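ATP-dependent RNA helicase HrpB (Escherichia coli, PDB 6EUD) hydrolyses ATP to ADP and phosphate as a bacterial DEAH/RHA-type helicase that binds single-stranded RNA. Local coordinates at residues L191-H196 with D200-V205; L220-P223 with E227-R230. All blocks are in the same frame, centred on the assembly; numbering follows the deposited sequence.

Contact 1: residues L191-H196 with D200-V205; sequences LPLPAH and DDAVAV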
loop_
_atom_site.group_PDB
_atom_site.type_symbol
_atom_site.label_atom_id
_atom_site.label_comp_id
_atom_site.label_asym_id
_atom_site.label_seq_id
_atom_site.Cartn_x
_atom_site.Cartn_y
_atom_site.Cartn_z
ATOM N N LEU A 191 -20.493 -13.955 -20.891
ATOM C CA LEU A 191 -20.447 -15.403 -20.822
ATOM C C LEU A 191 -19.538 -15.809 -19.683
ATOM O O LEU A 191 -18.318 -15.785 -19.830
ATOM C CB LEU A 191 -19.930 -16.010 -22.135
ATOM C CG LEU A 191 -19.820 -17.549 -22.090
ATOM C CD1 LEU A 191 -21.216 -18.226 -22.122
ATOM C CD2 LEU A 191 -18.939 -18.102 -23.209
ATOM N N PRO A 192 -20.119 -16.195 -18.540
ATOM C CA PRO A 192 -19.265 -16.646 -17.437
ATOM C C PRO A 192 -18.603 -17.959 -17.800
ATOM O O PRO A 192 -19.207 -18.712 -18.549
ATOM C CB PRO A 192 -20.244 -16.822 -16.266
ATOM C CG PRO A 192 -21.564 -17.078 -16.920
ATOM C CD PRO A 192 -21.555 -16.329 -18.234
ATOM N N LEU A 193 -17.390 -18.217 -17.304
ATOM C CA LEU A 193 -16.725 -19.500 -17.539
ATOM C C LEU A 193 -17.173 -20.494 -16.475
ATOM O O LEU A 193 -17.287 -20.145 -15.304
ATOM C CB LEU A 193 -15.205 -19.334 -17.540
ATOM C CG LEU A 193 -14.753 -18.290 -18.568
ATOM C CD1 LEU A 193 -13.275 -18.020 -18.511
ATOM C CD2 LEU A 193 -15.155 -18.738 -19.976
ATOM N N PRO A 194 -17.446 -21.738 -16.882
ATOM C CA PRO A 194 -17.894 -22.711 -15.880
ATOM C C PRO A 194 -16.813 -23.062 -14.854
ATOM O O PRO A 194 -15.623 -23.109 -15.178
ATOM C CB PRO A 194 -18.293 -23.936 -16.724
ATOM C CG PRO A 194 -17.612 -23.758 -18.005
ATOM C CD PRO A 194 -17.451 -22.289 -18.243
ATOM N N ALA A 195 -17.252 -23.292 -13.618
ATOM C CA ALA A 195 -16.374 -23.675 -12.511
ATOM C C ALA A 195 -15.732 -25.068 -12.691
ATOM O O ALA A 195 -14.690 -25.355 -12.082
ATOM C CB ALA A 195 -17.152 -23.630 -11.196
ATOM N N HIS A 196 -16.349 -25.920 -13.511
ATOM C CA HIS A 196 -15.842 -27.273 -13.746
ATOM C C HIS A 196 -14.923 -27.413 -14.986
ATOM O O HIS A 196 -14.624 -28.524 -15.420
ATOM C CB HIS A 196 -17.015 -28.238 -13.880
ATOM C CG HIS A 196 -18.012 -27.805 -14.897
ATOM N ND1 HIS A 196 -17.777 -27.886 -16.257
ATOM C CD2 HIS A 196 -19.245 -27.250 -14.763
ATOM C CE1 HIS A 196 -18.821 -27.425 -16.912
ATOM N NE2 HIS A 196 -19.726 -27.030 -16.033
ATOM N N ASP A 200 -7.930 -22.245 -19.456
ATOM C CA ASP A 200 -7.483 -22.258 -20.850
ATOM C C ASP A 200 -8.458 -23.011 -21.772
ATOM O O ASP A 200 -8.708 -22.564 -22.897
ATOM C CB ASP A 200 -6.059 -22.847 -20.982
ATOM C CG ASP A 200 -5.940 -24.284 -20.460
ATOM O OD1 ASP A 200 -6.953 -24.899 -20.056
ATOM O OD2 ASP A 200 -4.813 -24.820 -20.483
ATOM N N ASP A 201 -9.019 -24.127 -21.310
ATOM C CA ASP A 201 -10.057 -24.828 -22.074
ATOM C C ASP A 201 -11.303 -23.969 -22.257
ATOM O O ASP A 201 -11.876 -23.897 -23.345
ATOM C CB ASP A 201 -10.468 -26.127 -21.385
ATOM C CG ASP A 201 -9.409 -27.211 -21.492
ATOM O OD1 ASP A 201 -8.610 -27.172 -22.452
ATOM O OD2 ASP A 201 -9.380 -28.101 -20.614
ATOM N N ALA A 202 -11.733 -23.331 -21.174
ATOM C CA ALA A 202 -12.943 -22.543 -21.206
ATOM C C ALA A 202 -12.770 -21.382 -22.184
ATOM O O ALA A 202 -13.663 -21.127 -22.988
ATOM C CB ALA A 202 -13.304 -22.039 -19.801
ATOM N N VAL A 203 -11.617 -20.710 -22.145
ATOM C CA VAL A 203 -11.415 -19.561 -23.029
ATOM C C VAL A 203 -11.383 -20.045 -24.488
ATOM O O VAL A 203 -11.948 -19.396 -25.379
ATOM C CB VAL A 203 -10.125 -18.759 -22.687
ATOM C CG1 VAL A 203 -9.796 -17.752 -23.768
ATOM C CG2 VAL A 203 -10.274 -18.031 -21.359
ATOM N N ALA A 204 -10.759 -21.192 -24.728
ATOM C CA ALA A 204 -10.628 -21.698 -26.094
ATOM C C ALA A 204 -11.976 -22.085 -26.642
ATOM O O ALA A 204 -12.254 -21.891 -27.826
ATOM C CB ALA A 204 -9.661 -22.907 -26.156
ATOM N N VAL A 205 -12.819 -22.650 -25.784
ATOM C CA VAL A 205 -14.130 -23.064 -26.237
ATOM C C VAL A 205 -14.984 -21.853 -26.558
ATOM O O VAL A 205 -15.660 -21.825 -27.572
ATOM C CB VAL A 205 -14.827 -23.955 -25.198
ATOM C CG1 VAL A 205 -16.338 -24.042 -25.465
ATOM C CG2 VAL A 205 -14.198 -25.342 -25.221
#
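Leu193 reaches from the loop onto the flank of helix 199-213 and divides its two methyls between neighbouring residues of the helix. CD2 sits on the methyl of Ala202, 3.8 Å from Ala202 CB, and Leu193 CB lies against the same methyl at 4.0 Å, so the alanine methyl lies along the CB-to-CD2 side of the leucine. The other branch goes farther: Leu193 CD1 approaches Val203 CG2 at 4.1 Å, the two side chains crossing at a slant. The geometry follows from CG standing anti to the carbonyl carbon (chi1 -56°), which carries both methyls forward over the helix surface. Val203 points away from the loop and meets it only with CG2, which stands anti to the carbonyl carbon, while CG1 lies against strand 217-221. Pro194 adds a lighter touch at the border, Pro194 CD standing 4.4 Å from Ala202 CB.

No hydrogen bond spans the two segments, and the fit rests on apolar surface. The small alanine is consistent with the close approach, 6.1 Å between the CA atoms of Leu193 and Ala202. Leu338 also touches both Leu193 and Val203, continuing the apolar patch. The arrangement is that of a strand-to-helix connection in a RecA-like helicase domain, the loop after strand 186-190 folding back on the helix it leads into.

Contact 2: residues L220-P223 with E227-R230; sequences LFLP and EIQR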
loop_
_atom_site.group_PDB
_atom_site.type_symbol
_atom_site.label_atom_id
_atom_site.label_comp_id
_atom_site.label_asym_id
_atom_site.label_seq_id
_atom_site.Cartn_x
_atom_site.Cartn_y
_atom_site.Cartn_z
ATOM N N LEU A 220 -7.997 -11.483 -28.554
ATOM C CA LEU A 220 -8.249 -12.154 -27.287
ATOM C C LEU A 220 -7.325 -11.606 -26.201
ATOM O O LEU A 220 -6.108 -11.742 -26.313
ATOM C CB LEU A 220 -8.049 -13.664 -27.461
ATOM C CG LEU A 220 -8.019 -14.564 -26.233
ATOM C CD1 LEU A 220 -9.291 -14.419 -25.395
ATOM C CD2 LEU A 220 -7.808 -16.023 -26.681
ATOM N N PHE A 221 -7.898 -10.989 -25.168
ATOM C CA PHE A 221 -7.109 -10.456 -24.055
ATOM C C PHE A 221 -6.949 -11.505 -22.976
ATOM O O PHE A 221 -7.935 -12.065 -22.532
ATOM C CB PHE A 221 -7.754 -9.192 -23.460
ATOM C CG PHE A 221 -7.686 -7.969 -24.376
ATOM C CD1 PHE A 221 -8.800 -7.564 -25.124
ATOM C CD2 PHE A 221 -6.510 -7.226 -24.486
ATOM C CE1 PHE A 221 -8.746 -6.435 -25.963
ATOM C CE2 PHE A 221 -6.443 -6.097 -25.322
ATOM C CZ PHE A 221 -7.561 -5.699 -26.059
ATOM N N LEU A 222 -5.703 -11.760 -22.567
ATOM C CA LEU A 222 -5.376 -12.733 -21.524
ATOM C C LEU A 222 -4.466 -12.092 -20.465
ATOM O O LEU A 222 -3.883 -11.033 -20.715
ATOM C CB LEU A 222 -4.716 -13.957 -22.164
ATOM C CG LEU A 222 -5.732 -14.695 -23.030
ATOM C CD1 LEU A 222 -5.116 -15.815 -23.855
ATOM C CD2 LEU A 222 -6.846 -15.216 -22.111
ATOM N N PRO A 223 -4.337 -12.722 -19.276
ATOM C CA PRO A 223 -3.554 -12.077 -18.207
ATOM C C PRO A 223 -2.034 -12.041 -18.452
ATOM O O PRO A 223 -1.386 -11.069 -18.064
ATOM C CB PRO A 223 -3.857 -12.941 -16.977
ATOM C CG PRO A 223 -5.126 -13.711 -17.324
ATOM C CD PRO A 223 -5.025 -13.937 -18.794
ATOM N N GLU A 227 -0.690 -17.844 -20.019
ATOM C CA GLU A 227 -2.076 -18.082 -20.426
ATOM C C GLU A 227 -2.196 -18.006 -21.934
ATOM O O GLU A 227 -2.914 -18.803 -22.540
ATOM C CB GLU A 227 -3.045 -17.091 -19.776
ATOM C CG GLU A 227 -3.254 -17.285 -18.290
ATOM C CD GLU A 227 -2.139 -16.688 -17.441
ATOM O OE1 GLU A 227 -1.481 -15.724 -17.903
ATOM O OE2 GLU A 227 -1.943 -17.173 -16.302
ATOM N N ILE A 228 -1.486 -17.059 -22.540
ATOM C CA ILE A 228 -1.412 -16.998 -23.993
ATOM C C ILE A 228 -0.960 -18.332 -24.604
ATOM O O ILE A 228 -1.554 -18.810 -25.574
ATOM C CB ILE A 228 -0.462 -15.891 -24.458
ATOM C CG1 ILE A 228 -1.046 -14.528 -24.089
ATOM C CG2 ILE A 228 -0.202 -16.001 -25.975
ATOM C CD1 ILE A 228 -0.233 -13.356 -24.576
ATOM N N GLN A 229 0.079 -18.942 -24.037
ATOM C CA GLN A 229 0.603 -20.195 -24.581
ATOM C C GLN A 229 -0.399 -21.331 -24.424
ATOM O O GLN A 229 -0.668 -22.085 -25.373
ATOM C CB GLN A 229 1.915 -20.562 -23.900
ATOM C CG GLN A 229 2.992 -19.528 -24.048
ATOM C CD GLN A 229 4.283 -19.941 -23.370
ATOM O OE1 GLN A 229 4.337 -20.971 -22.701
ATOM N NE2 GLN A 229 5.333 -19.144 -23.551
ATOM N N ARG A 230 -0.973 -21.449 -23.230
ATOM C CA ARG A 230 -1.883 -22.556 -22.949
ATOM C C ARG A 230 -3.190 -22.470 -23.740
ATOM O O ARG A 230 -3.679 -23.502 -24.230
ATOM C CB ARG A 230 -2.164 -22.647 -21.443
ATOM C CG ARG A 230 -0.985 -23.230 -20.668
ATOM C CD ARG A 230 -1.294 -23.434 -19.196
ATOM N NE ARG A 230 -1.438 -22.158 -18.505
ATOM C CZ ARG A 230 -0.423 -21.441 -18.043
ATOM N NH1 ARG A 230 0.821 -21.861 -18.207
ATOM N NH2 ARG A 230 -0.657 -20.300 -17.416
#
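Leu222 CG stands anti to its carbonyl carbon (chi1 -67°), and Glu227 bends sharply at chi2 (80°); the first torsion directs a leucine methyl at the helix, the second curls the glutamate round the ring of Pro223. Leu222 CD1 ends against helix backbone, 3.9 Å from Ile228 CA and equally far from Glu227 O, while nearer the chain Leu222 CB faces Ile228 CG1 at 4.2 Å. Pro223 and Glu227 cross at about a right angle. The aliphatic part of the glutamate covers one end of the ring, with Glu227 CG 3.8 Å from Pro223 CD, and the bend returns the carboxylate past the other, so that Glu227 OE1 lies 3.8 Å from Pro223 CB.

This is the turn from strand 217-221 into helix 225-236 in the second RecA-like domain of the helicase, where a parallel beta-strand gives way at its C-terminal end to the following helix. Leu220 and Leu222 carry backbone hydrogen bonds to strand 269-274, and Leu222 also packs on Phe199 of the preceding helix.

The two oxygens of Glu227 serve different arginines. OE1 forms a salt bridge with Arg297 of strand 287-302, and Pro223 also touches the Arg297 side chain. One turn along the helix, Arg230 NH2 makes a salt bridge to Glu227 OE2 at 3.6 Å, the oxygen lying in the guanidinium plane at its edge. Replacing Glu227 with an alanine removes both oxygens and is likely to leave Arg297 and Arg230 without this shared anionic mate, and the Pro223 ring with only CB beside it. Ile228, next along the helix, packs on Tyr249 and Thr275.

Contact 1 closes before contact 2 opens, and their centres lie about 13 Å apart on the same side of the chain's centre. Helix 199-213, which forms half of contact 1, is followed directly by strand 217-221, which leads into contact 2. They touch at two places: Val203 CG1 is 3.7 Å from Leu220 CD1 in the interior, and Asp200 touches Arg230 nearer the surface. Val203 therefore serves both neighbourhoods, one methyl touching the loop's leucine and the other Leu220. Helices 199-213 and 225-236 both pack against strand 217-221, so the contacts join consecutive strand-helix units of the C-terminal RecA-like domain, away from the predicted ATP-binding loop.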